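Local coordinates for protein uroporphyrinogen-III synthetase (Pseudomonas syringae pv. tomato, PDB 3RE1) that probably catalyses the cyclisation of the linear tetrapyrrole hydroxymethylbilane to the macrocycle uroporphyrinogen III, a step of porphyrin biosynthesis, at residues D114-P118 against D129-L133; A126-H130 against L156-L160; V189-N195 against P264-Y269; W216-L222 against A238-N242. All blocks are in the same frame, centred on the assembly; numbering follows the deposited sequence.

Contact 1 of 4, residues D114-P118 against D129-L133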
loop_
_atom_site.group_PDB
_atom_site.type_symbol
_atom_site.label_atom_id
_atom_site.label_comp_id
_atom_site.label_asym_id
_atom_site.label_seq_id
_atom_site.Cartn_x
_atom_site.Cartn_y
_atom_site.Cartn_z
ATOM N N ASP A 114 -21.938 -0.001 -6.156
ATOM C CA ASP A 114 -22.573 -0.346 -4.918
ATOM C C ASP A 114 -21.513 -0.888 -3.960
ATOM O O ASP A 114 -21.555 -2.049 -3.548
ATOM C CB ASP A 114 -23.669 -1.368 -5.215
ATOM C CG ASP A 114 -24.407 -1.816 -3.987
ATOM O OD1 ASP A 114 -24.654 -0.977 -3.081
ATOM O OD2 ASP A 114 -24.742 -3.020 -3.942
ATOM N N ALA A 115 -20.561 -0.028 -3.620
ATOM C CA ALA A 115 -19.450 -0.357 -2.711
ATOM C C ALA A 115 -19.755 -0.099 -1.239
ATOM O O ALA A 115 -20.546 0.758 -0.900
ATOM C CB ALA A 115 -18.185 0.421 -3.096
ATOM N N SER A 116 -19.102 -0.867 -0.373
ATOM C CA SER A 116 -19.222 -0.741 1.068
ATOM C C SER A 116 -17.886 -1.166 1.667
ATOM O O SER A 116 -17.048 -1.762 0.987
ATOM C CB SER A 116 -20.346 -1.628 1.599
ATOM O OG SER A 116 -20.118 -2.999 1.308
ATOM N N TRP A 117 -17.684 -0.858 2.940
ATOM C CA TRP A 117 -16.442 -1.193 3.601
ATOM C C TRP A 117 -16.687 -1.193 5.107
ATOM O O TRP A 117 -17.683 -0.642 5.558
ATOM C CB TRP A 117 -15.372 -0.172 3.209
ATOM C CG TRP A 117 -15.782 1.239 3.538
ATOM C CD1 TRP A 117 -15.666 1.869 4.743
ATOM C CD2 TRP A 117 -16.421 2.173 2.659
ATOM N NE1 TRP A 117 -16.185 3.122 4.669
ATOM C CE2 TRP A 117 -16.652 3.344 3.404
ATOM C CE3 TRP A 117 -16.809 2.135 1.314
ATOM C CZ2 TRP A 117 -17.257 4.481 2.845
ATOM C CZ3 TRP A 117 -17.423 3.258 0.765
ATOM C CH2 TRP A 117 -17.633 4.418 1.527
ATOM N N PRO A 118 -15.788 -1.828 5.893
ATOM C CA PRO A 118 -15.856 -1.882 7.364
ATOM C C PRO A 118 -15.930 -0.505 8.023
ATOM O O PRO A 118 -16.412 -0.385 9.156
ATOM C CB PRO A 118 -14.551 -2.589 7.733
ATOM C CG PRO A 118 -14.365 -3.529 6.606
ATOM C CD PRO A 118 -14.675 -2.667 5.407
ATOM N N ASP A 129 -15.747 -10.229 7.890
ATOM C CA ASP A 129 -16.946 -10.258 8.732
ATOM C C ASP A 129 -18.050 -9.286 8.306
ATOM O O ASP A 129 -19.099 -9.237 8.934
ATOM C CB ASP A 129 -16.568 -9.980 10.189
ATOM C CG ASP A 129 -15.819 -11.132 10.825
ATOM O OD1 ASP A 129 -14.841 -11.645 10.210
ATOM O OD2 ASP A 129 -16.206 -11.514 11.953
ATOM N N HIS A 130 -17.819 -8.511 7.253
ATOM C CA HIS A 130 -18.791 -7.533 6.810
ATOM C C HIS A 130 -20.036 -8.254 6.296
ATOM O O HIS A 130 -19.970 -8.950 5.294
ATOM C CB HIS A 130 -18.169 -6.698 5.706
ATOM C CG HIS A 130 -18.916 -5.444 5.379
ATOM N ND1 HIS A 130 -18.486 -4.562 4.409
ATOM C CD2 HIS A 130 -20.040 -4.906 5.900
ATOM C CE1 HIS A 130 -19.313 -3.534 4.350
ATOM N NE2 HIS A 130 -20.267 -3.718 5.245
ATOM N N PRO A 131 -21.186 -8.089 6.977
ATOM C CA PRO A 131 -22.454 -8.787 6.670
ATOM C C PRO A 131 -22.791 -8.716 5.188
ATOM O O PRO A 131 -23.112 -9.715 4.534
ATOM C CB PRO A 131 -23.475 -8.013 7.497
ATOM C CG PRO A 131 -22.680 -7.591 8.695
ATOM C CD PRO A 131 -21.354 -7.166 8.114
ATOM N N ARG A 132 -22.709 -7.506 4.674
ATOM C CA ARG A 132 -22.972 -7.242 3.289
ATOM C C ARG A 132 -22.201 -8.270 2.458
ATOM O O ARG A 132 -22.749 -8.881 1.541
ATOM C CB ARG A 132 -22.492 -5.827 2.994
ATOM C CG ARG A 132 -22.985 -5.244 1.715
ATOM C CD ARG A 132 -24.378 -4.681 1.813
ATOM N NE ARG A 132 -24.672 -4.032 0.546
ATOM C CZ ARG A 132 -24.722 -4.688 -0.613
ATOM N NH1 ARG A 132 -24.513 -6.005 -0.650
ATOM N NH2 ARG A 132 -24.986 -4.039 -1.736
ATOM N N LEU A 133 -20.928 -8.467 2.801
ATOM C CA LEU A 133 -20.064 -9.388 2.086
ATOM C C LEU A 133 -20.457 -10.837 2.330
ATOM O O LEU A 133 -20.484 -11.640 1.404
ATOM C CB LEU A 133 -18.607 -9.176 2.498
ATOM C CG LEU A 133 -17.620 -10.089 1.752
ATOM C CD1 LEU A 133 -17.720 -9.827 0.246
ATOM C CD2 LEU A 133 -16.194 -9.902 2.267
#
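Arg-132 sets CG trans to its backbone N (chi1 -165°) and then bends at chi2, which sends its guanidinium from the first turn of helix 131-137 to the carboxylate of Asp-114, beside strand 115-116. The contact joins an outermost strand of the six-stranded mixed sheet, in one of the two alpha/beta domains of the HemD fold, to the N-terminal end of a helix, with His-130 at the N-cap position. Asp-114 OD2 and Arg-132 NH2 form a salt bridge, modelled at 2.4 Å, a length too short to be trusted. OD2 sits at the guanidinium edge, but the two flat groups are turned 41° apart; Asp-114 OD1 is 3.4 Å from the same NH2, the nitrogen nearest to both carboxylate oxygens. The bridge lies at the surface. Two residues on, Ser-116 directs its CB at the helix start, and its OG is 3.7 Å from Arg-132 CG, against the aliphatic part of that chain. Phe-98 of the adjoining strand 97-99 is touched by both Ser-116 and Arg-132. The imidazole of His-130 turns an edge to the strand side and one face to Arg-132 CB, which stands 3.8 Å above it, off-centre, while Ser-116 OG comes in obliquely, 3.2 Å from His-130 CE1. Around the ring edge, near its plane, the backbone N of Trp-117 lies 3.4 Å from His-130 CE1.

Contact 2 of 4, residues A126-H130 against L156-L160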
loop_
_atom_site.group_PDB
_atom_site.type_symbol
_atom_site.label_atom_id
_atom_site.label_comp_id
_atom_site.label_asym_id
_atom_site.label_seq_id
_atom_site.Cartn_x
_atom_site.Cartn_y
_atom_site.Cartn_z
ATOM N N ALA A 126 -13.032 -6.855 10.539
ATOM C CA ALA A 126 -12.470 -7.409 9.297
ATOM C C ALA A 126 -13.460 -7.283 8.148
ATOM O O ALA A 126 -14.663 -7.229 8.358
ATOM C CB ALA A 126 -12.076 -8.884 9.484
ATOM N N LEU A 127 -12.939 -7.255 6.928
ATOM C CA LEU A 127 -13.776 -7.189 5.749
ATOM C C LEU A 127 -14.522 -8.499 5.677
ATOM O O LEU A 127 -15.695 -8.560 5.312
ATOM C CB LEU A 127 -12.905 -6.989 4.505
ATOM C CG LEU A 127 -13.605 -6.766 3.161
ATOM C CD1 LEU A 127 -14.617 -5.655 3.274
ATOM C CD2 LEU A 127 -12.620 -6.464 2.041
ATOM N N LEU A 128 -13.821 -9.548 6.065
ATOM C CA LEU A 128 -14.338 -10.910 6.049
ATOM C C LEU A 128 -15.617 -11.043 6.848
ATOM O O LEU A 128 -16.473 -11.870 6.528
ATOM C CB LEU A 128 -13.285 -11.845 6.632
ATOM C CG LEU A 128 -13.230 -13.259 6.075
ATOM C CD1 LEU A 128 -12.715 -13.224 4.636
ATOM C CD2 LEU A 128 -12.335 -14.132 6.979
ATOM N N ASP A 129 -15.747 -10.229 7.890
ATOM C CA ASP A 129 -16.946 -10.258 8.732
ATOM C C ASP A 129 -18.050 -9.286 8.306
ATOM O O ASP A 129 -19.099 -9.237 8.934
ATOM C CB ASP A 129 -16.568 -9.980 10.189
ATOM C CG ASP A 129 -15.819 -11.132 10.825
ATOM O OD1 ASP A 129 -14.841 -11.645 10.210
ATOM O OD2 ASP A 129 -16.206 -11.514 11.953
ATOM N N HIS A 130 -17.819 -8.511 7.253
ATOM C CA HIS A 130 -18.791 -7.533 6.810
ATOM C C HIS A 130 -20.036 -8.254 6.296
ATOM O O HIS A 130 -19.970 -8.950 5.294
ATOM C CB HIS A 130 -18.169 -6.698 5.706
ATOM C CG HIS A 130 -18.916 -5.444 5.379
ATOM N ND1 HIS A 130 -18.486 -4.562 4.409
ATOM C CD2 HIS A 130 -20.040 -4.906 5.900
ATOM C CE1 HIS A 130 -19.313 -3.534 4.350
ATOM N NE2 HIS A 130 -20.267 -3.718 5.245
ATOM N N LEU A 156 -6.466 -12.350 2.547
ATOM C CA LEU A 156 -7.881 -12.285 2.206
ATOM C C LEU A 156 -8.373 -13.433 1.326
ATOM O O LEU A 156 -9.356 -14.101 1.659
ATOM C CB LEU A 156 -8.198 -10.984 1.495
ATOM C CG LEU A 156 -9.690 -10.643 1.561
ATOM C CD1 LEU A 156 -10.124 -10.466 3.015
ATOM C CD2 LEU A 156 -9.938 -9.382 0.749
ATOM N N ALA A 157 -7.665 -13.665 0.220
ATOM C CA ALA A 157 -7.970 -14.758 -0.670
ATOM C C ALA A 157 -7.930 -16.108 0.051
ATOM O O ALA A 157 -8.816 -16.961 -0.155
ATOM C CB ALA A 157 -7.009 -14.731 -1.860
ATOM N N GLU A 158 -6.926 -16.296 0.897
ATOM C CA GLU A 158 -6.759 -17.567 1.630
ATOM C C GLU A 158 -7.870 -17.754 2.643
ATOM O O GLU A 158 -8.413 -18.862 2.797
ATOM C CB GLU A 158 -5.391 -17.626 2.312
ATOM C CG GLU A 158 -4.218 -17.838 1.326
ATOM C CD GLU A 158 -4.329 -19.157 0.580
ATOM O OE1 GLU A 158 -4.600 -20.185 1.236
ATOM O OE2 GLU A 158 -4.166 -19.180 -0.655
ATOM N N GLN A 159 -8.261 -16.665 3.283
ATOM C CA GLN A 159 -9.402 -16.728 4.214
ATOM C C GLN A 159 -10.709 -17.076 3.446
ATOM O O GLN A 159 -11.474 -17.942 3.853
ATOM C CB GLN A 159 -9.556 -15.403 4.930
ATOM C CG GLN A 159 -8.314 -15.024 5.702
ATOM C CD GLN A 159 -8.423 -13.663 6.348
ATOM O OE1 GLN A 159 -8.392 -12.618 5.663
ATOM N NE2 GLN A 159 -8.562 -13.658 7.677
ATOM N N LEU A 160 -10.932 -16.418 2.314
ATOM C CA LEU A 160 -12.072 -16.711 1.508
ATOM C C LEU A 160 -12.079 -18.190 1.027
ATOM O O LEU A 160 -13.079 -18.895 1.208
ATOM C CB LEU A 160 -12.062 -15.780 0.311
ATOM C CG LEU A 160 -12.423 -14.346 0.635
ATOM C CD1 LEU A 160 -12.284 -13.493 -0.621
ATOM C CD2 LEU A 160 -13.859 -14.292 1.170
#
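Leu-128 overlaps the flank of helix 155-162, spreading its two methyls over Leu-156, Gln-159 and Leu-160. Leu-128 CD2 rests 3.7 Å from Gln-159 CB. Leu-128 CD1 meets both leucines, 3.8 Å from Leu-160 CD2 and 4.1 Å from Leu-156 CD1, and is also 3.8 Å from Gln-159 CB; one branch thus reaches three residues of the helix face. Gln-159 crosses Leu-128 at a slant, its outstretched chain carrying the amide past the leucine, with Gln-159 NE2 3.9 Å from Leu-128 CD2. Leu-160 runs antiparallel alongside Leu-128; with CG trans to the carbonyl carbon (chi1 -73°), its CD2 comes up to Leu-128 CD1. A lighter touch follows deeper in, where Leu-127 CD2 lies 4.2 Å from Leu-156 CD2 and the two side chains cross nearly at right angles. No hydrogen bond joins the two segments; the contact is van der Waals packing, mostly of methyl and methylene groups. Residues 126-130 are folded back on themselves by two backbone bonds, Asp-129 N to Ala-126 O and His-130 N to Leu-127 O, and Leu-127 and Leu-128 both project toward the helix from this turn. Leu-127, Leu-156 and Leu-160 all rest on Ile-71 of the parallel strand 69-72. The layering is that of an alpha/beta domain: helix 155-162, the crossover of a beta-alpha-beta unit between strands 143-148 and 166-176, packs on the sheet beside the connection entering helix 131-137.

Contact 3 of 4, residues V189-N195 against P264-Y269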
loop_
_atom_site.group_PDB
_atom_site.type_symbol
_atom_site.label_atom_id
_atom_site.label_comp_id
_atom_site.label_asym_id
_atom_site.label_seq_id
_atom_site.Cartn_x
_atom_site.Cartn_y
_atom_site.Cartn_z
ATOM N N VAL A 189 21.047 10.362 3.114
ATOM C CA VAL A 189 20.826 10.399 4.554
ATOM C C VAL A 189 21.862 11.284 5.243
ATOM O O VAL A 189 21.566 11.907 6.266
ATOM C CB VAL A 189 20.860 8.964 5.176
ATOM C CG1 VAL A 189 20.606 9.010 6.686
ATOM C CG2 VAL A 189 19.814 8.101 4.527
ATOM N N GLU A 190 23.066 11.338 4.673
ATOM C CA GLU A 190 24.184 12.114 5.232
ATOM C C GLU A 190 24.082 13.608 4.988
ATOM O O GLU A 190 23.938 14.381 5.927
ATOM C CB GLU A 190 25.530 11.588 4.695
ATOM C CG GLU A 190 25.883 10.206 5.224
ATOM C CD GLU A 190 25.668 10.123 6.732
ATOM O OE1 GLU A 190 26.497 10.687 7.485
ATOM O OE2 GLU A 190 24.668 9.505 7.164
ATOM N N VAL A 191 24.142 14.001 3.720
ATOM C CA VAL A 191 23.989 15.397 3.300
ATOM C C VAL A 191 22.703 16.050 3.810
ATOM O O VAL A 191 22.689 17.261 4.064
ATOM C CB VAL A 191 24.010 15.524 1.755
ATOM C CG1 VAL A 191 23.839 16.976 1.326
ATOM C CG2 VAL A 191 25.305 14.936 1.195
ATOM N N GLU A 192 21.624 15.280 3.939
ATOM C CA GLU A 192 20.370 15.849 4.432
ATOM C C GLU A 192 20.229 15.724 5.948
ATOM O O GLU A 192 19.292 16.273 6.542
ATOM C CB GLU A 192 19.164 15.222 3.752
ATOM C CG GLU A 192 19.013 15.616 2.327
ATOM C CD GLU A 192 19.111 17.126 2.138
ATOM O OE1 GLU A 192 18.354 17.875 2.793
ATOM O OE2 GLU A 192 19.946 17.572 1.328
ATOM N N ARG A 193 21.155 14.998 6.562
ATOM C CA ARG A 193 21.206 14.874 8.017
ATOM C C ARG A 193 20.035 14.114 8.580
ATOM O O ARG A 193 19.594 14.412 9.681
ATOM C CB ARG A 193 21.203 16.271 8.638
ATOM C CG ARG A 193 22.218 16.523 9.722
ATOM C CD ARG A 193 23.240 17.563 9.300
ATOM N NE ARG A 193 22.632 18.686 8.603
ATOM C CZ ARG A 193 21.837 19.576 9.179
ATOM N NH1 ARG A 193 21.538 19.476 10.475
ATOM N NH2 ARG A 193 21.350 20.571 8.454
ATOM N N LEU A 194 19.512 13.149 7.825
ATOM C CA LEU A 194 18.303 12.430 8.241
ATOM C C LEU A 194 18.606 11.503 9.393
ATOM O O LEU A 194 19.580 10.758 9.353
ATOM C CB LEU A 194 17.705 11.623 7.087
ATOM C CG LEU A 194 16.995 12.300 5.902
ATOM C CD1 LEU A 194 16.474 13.660 6.271
ATOM C CD2 LEU A 194 17.878 12.392 4.673
ATOM N N ASN A 195 17.762 11.538 10.412
ATOM C CA ASN A 195 17.923 10.648 11.563
ATOM C C ASN A 195 16.679 9.742 11.749
ATOM O O ASN A 195 16.382 9.286 12.843
ATOM C CB ASN A 195 18.164 11.483 12.825
ATOM C CG ASN A 195 17.021 12.453 13.082
ATOM O OD1 ASN A 195 16.259 12.796 12.160
ATOM N ND2 ASN A 195 16.878 12.884 14.326
ATOM N N PRO A 264 15.319 12.022 19.272
ATOM C CA PRO A 264 16.239 11.346 18.344
ATOM C C PRO A 264 17.696 11.311 18.806
ATOM O O PRO A 264 18.338 12.350 18.911
ATOM C CB PRO A 264 16.058 12.127 17.030
ATOM C CG PRO A 264 15.379 13.413 17.426
ATOM C CD PRO A 264 14.490 13.016 18.559
ATOM N N ALA A 265 18.203 10.108 19.084
ATOM C CA ALA A 265 19.598 9.908 19.514
ATOM C C ALA A 265 20.588 10.278 18.415
ATOM O O ALA A 265 20.496 9.783 17.281
ATOM C CB ALA A 265 19.830 8.443 19.956
ATOM N N VAL A 266 21.537 11.145 18.750
ATOM C CA VAL A 266 22.556 11.572 17.789
ATOM C C VAL A 266 23.181 10.358 17.077
ATOM O O VAL A 266 23.474 9.341 17.714
ATOM C CB VAL A 266 23.672 12.460 18.485
ATOM C CG1 VAL A 266 24.232 11.755 19.703
ATOM C CG2 VAL A 266 24.807 12.783 17.508
ATOM N N LYS A 267 23.382 10.475 15.762
ATOM C CA LYS A 267 23.947 9.374 14.975
ATOM C C LYS A 267 25.144 8.783 15.653
ATOM O O LYS A 267 25.909 9.489 16.305
ATOM C CB LYS A 267 24.403 9.820 13.594
ATOM C CG LYS A 267 23.354 10.480 12.727
ATOM C CD LYS A 267 22.213 9.544 12.411
ATOM C CE LYS A 267 21.649 9.885 11.044
ATOM N NZ LYS A 267 21.483 11.362 10.812
ATOM N N ALA A 268 25.305 7.478 15.472
ATOM C CA ALA A 268 26.387 6.735 16.078
ATOM C C ALA A 268 27.529 6.530 15.088
ATOM O O ALA A 268 28.692 6.803 15.401
ATOM C CB ALA A 268 25.879 5.395 16.585
ATOM N N TYR A 269 27.202 6.033 13.902
ATOM C CA TYR A 269 28.198 5.796 12.856
ATOM C C TYR A 269 28.769 7.132 12.355
ATOM O O TYR A 269 28.936 7.300 11.126
ATOM C CB TYR A 269 27.574 4.996 11.703
ATOM C CG TYR A 269 26.460 5.719 10.972
ATOM C CD1 TYR A 269 26.577 6.000 9.607
ATOM C CD2 TYR A 269 25.299 6.147 11.644
ATOM C CE1 TYR A 269 25.580 6.680 8.924
ATOM C CE2 TYR A 269 24.298 6.824 10.970
ATOM C CZ TYR A 269 24.444 7.081 9.602
ATOM O OH TYR A 269 23.459 7.742 8.891
#
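Lys-267, Asn-195 and Tyr-269 bring the C-terminal tail, which follows helix 251-260, against the end of helix 186-191 and the lead into strand 196-198, in the domain of the five-stranded parallel sheet. Lys-267 is bent at chi2, chi3 and chi4 and folds its ammonium toward the backbone after the helix, where NZ lies near Leu-194 O; this bond is modelled too short to be taken at face value. Lys-267 NZ is also 3.9 Å from Asn-195 CB. The helix ends in a Schellman motif at Arg-193, whose positive phi turns the chain out of the helix; Leu-194 and Asn-195 then pass beside the lysine. Asn-195 bonds Arg-16 N through OD1 and Ala-14 O through ND2, and Pro-264 CB lies against Asn-195 ND2, modelled at 2.9 Å, too close to be trusted in detail. Tyr-269 OH gives a weak hydrogen bond to Glu-190 OE2 at 2.7 Å, ring and carboxylate planes 61° apart. Glu-190 OE2 and Lys-267 NZ, 5.2 Å apart, would probably attract without touching. The polar links of the tail are few, one weak and one of uncertain length, and crystal neighbours also touch it; its hold here is probably modest.

Contact 4 of 4, residues W216-L222 against A238-N242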
loop_
_atom_site.group_PDB
_atom_site.type_symbol
_atom_site.label_atom_id
_atom_site.label_comp_id
_atom_site.label_asym_id
_atom_site.label_seq_id
_atom_site.Cartn_x
_atom_site.Cartn_y
_atom_site.Cartn_z
ATOM N N TRP A 216 23.839 -0.833 4.772
ATOM C CA TRP A 216 22.785 -1.220 5.714
ATOM C C TRP A 216 23.182 -1.474 7.179
ATOM O O TRP A 216 22.406 -1.208 8.103
ATOM C CB TRP A 216 21.973 -2.402 5.155
ATOM C CG TRP A 216 20.990 -2.965 6.157
ATOM C CD1 TRP A 216 21.114 -4.135 6.865
ATOM C CD2 TRP A 216 19.774 -2.353 6.604
ATOM N NE1 TRP A 216 20.051 -4.281 7.721
ATOM C CE2 TRP A 216 19.212 -3.202 7.584
ATOM C CE3 TRP A 216 19.099 -1.173 6.271
ATOM C CZ2 TRP A 216 17.998 -2.904 8.243
ATOM C CZ3 TRP A 216 17.890 -0.878 6.926
ATOM C CH2 TRP A 216 17.355 -1.746 7.895
ATOM N N PRO A 217 24.389 -1.993 7.412
ATOM C CA PRO A 217 24.841 -2.255 8.791
ATOM C C PRO A 217 24.936 -1.024 9.712
ATOM O O PRO A 217 25.132 -1.160 10.931
ATOM C CB PRO A 217 26.207 -2.903 8.581
ATOM C CG PRO A 217 26.007 -3.643 7.287
ATOM C CD PRO A 217 25.251 -2.670 6.428
ATOM N N ASP A 218 24.832 0.167 9.133
ATOM C CA ASP A 218 24.863 1.385 9.931
ATOM C C ASP A 218 23.524 2.118 9.931
ATOM O O ASP A 218 23.095 2.635 10.974
ATOM C CB ASP A 218 25.982 2.306 9.466
ATOM C CG ASP A 218 27.358 1.831 9.940
ATOM O OD1 ASP A 218 27.553 1.691 11.185
ATOM O OD2 ASP A 218 28.232 1.616 9.057
ATOM N N LEU A 219 22.859 2.126 8.776
ATOM C CA LEU A 219 21.504 2.683 8.664
ATOM C C LEU A 219 20.553 1.891 9.547
ATOM O O LEU A 219 19.536 2.436 9.999
ATOM C CB LEU A 219 20.993 2.635 7.222
ATOM C CG LEU A 219 21.865 3.329 6.178
ATOM C CD1 LEU A 219 21.357 3.016 4.807
ATOM C CD2 LEU A 219 21.902 4.836 6.424
ATOM N N ALA A 220 20.898 0.618 9.784
ATOM C CA ALA A 220 20.050 -0.290 10.536
ATOM C C ALA A 220 19.779 0.183 11.957
ATOM O O ALA A 220 18.796 -0.243 12.573
ATOM C CB ALA A 220 20.634 -1.688 10.537
ATOM N N GLY A 221 20.625 1.070 12.469
ATOM C CA GLY A 221 20.433 1.571 13.822
ATOM C C GLY A 221 19.491 2.758 13.925
ATOM O O GLY A 221 19.029 3.080 15.023
ATOM N N LEU A 222 19.197 3.399 12.791
ATOM C CA LEU A 222 18.290 4.563 12.743
ATOM C C LEU A 222 16.852 4.166 12.972
ATOM O O LEU A 222 16.455 3.053 12.660
ATOM C CB LEU A 222 18.386 5.257 11.393
ATOM C CG LEU A 222 19.792 5.759 11.110
ATOM C CD1 LEU A 222 19.975 6.007 9.612
ATOM C CD2 LEU A 222 20.029 7.017 11.962
ATOM N N ALA A 238 15.703 -8.506 8.910
ATOM C CA ALA A 238 16.805 -7.875 8.197
ATOM C C ALA A 238 17.874 -7.255 9.113
ATOM O O ALA A 238 18.941 -6.874 8.647
ATOM C CB ALA A 238 16.255 -6.819 7.269
ATOM N N GLY A 239 17.591 -7.148 10.403
ATOM C CA GLY A 239 18.559 -6.573 11.306
ATOM C C GLY A 239 18.309 -5.161 11.805
ATOM O O GLY A 239 19.098 -4.627 12.584
ATOM N N ALA A 240 17.235 -4.530 11.355
ATOM C CA ALA A 240 16.880 -3.233 11.890
ATOM C C ALA A 240 16.778 -3.384 13.428
ATOM O O ALA A 240 16.123 -4.313 13.936
ATOM C CB ALA A 240 15.548 -2.788 11.293
ATOM N N ARG A 241 17.427 -2.493 14.166
ATOM C CA ARG A 241 17.407 -2.584 15.629
ATOM C C ARG A 241 16.388 -1.665 16.329
ATOM O O ARG A 241 16.116 -1.821 17.516
ATOM C CB ARG A 241 18.797 -2.314 16.184
ATOM C CG ARG A 241 19.913 -3.060 15.488
ATOM C CD ARG A 241 21.251 -2.305 15.661
ATOM N NE ARG A 241 22.078 -2.475 14.471
ATOM C CZ ARG A 241 22.899 -1.551 13.980
ATOM N NH1 ARG A 241 23.015 -0.377 14.584
ATOM N NH2 ARG A 241 23.605 -1.803 12.877
ATOM N N ASN A 242 15.847 -0.699 15.603
ATOM C CA ASN A 242 14.902 0.246 16.191
ATOM C C ASN A 242 13.671 0.387 15.297
ATOM O O ASN A 242 13.527 1.364 14.586
ATOM C CB ASN A 242 15.573 1.611 16.418
ATOM C CG ASN A 242 14.684 2.567 17.228
ATOM O OD1 ASN A 242 13.666 2.138 17.787
ATOM N ND2 ASN A 242 15.044 3.870 17.269
HETATM O O HOH W 1 15.796 0.243 13.115
#
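Three direct hydrogen bonds cross between Trp-216 to Leu-222 and Ala-238 to Asn-242. The indole NE1 of Trp-216 gives to Ala-238 O at 3.0 Å, arriving 44° out of the carbonyl plane. Arg-241 N gives a nearly straight bond (172°) to Ala-220 O at 3.1 Å. The guanidinium adds a weak bond, Arg-241 NH2 to Pro-217 O at 2.6 Å, with the oxygen at its edge. One water gathers further bonds: it donates to Ala-220 O and to Leu-222 O and accepts from Asn-242 N at 2.7 Å, so Ala-220 O takes two donors. The two segments precede neighbouring strands of the five-stranded parallel sheet, 224-226 and 243-245, which helix 229-238 joins as a beta-alpha-beta crossover; a type I turn from Leu-219 to Leu-222 and a Schellman motif at Gly-239 shape them. In the apolar packing, Ala-220 CB, from the same segment, sits 3.6 Å above one face of Trp-216, toward the rim; across the contact Ala-240 CB lies 3.9 Å from Trp-216 CZ2. Bent at chi3 (-146°), Arg-241 brings one guanidinium face over the Ala-220 to Gly-221 peptide. Gly-221 N is 3.5 Å above the guanidinium plane, and Gly-221 CA comes within 3.3 Å of Arg-241 NH1.

Overall arrangement
The four contacts fall into two pairs, one in each alpha/beta domain. Contacts 1 and 2 share Asp-129 and His-130, have centres 11 Å apart and belong to the domain of the six-stranded mixed sheet; both close before contacts 3 and 4 open. Contacts 3 and 4, centres 13 Å apart, belong to the domain of the five-stranded parallel sheet; contact 4 is nested along the chain inside the loop closed by contact 3, and Tyr-269 and Lys-267 of the tail pack on residues 218-222. Between the pairs the centres lie about 34 to 45 Å apart with no touch. Neither pair bridges the domains; in this family the active site probably lies in the cleft between them.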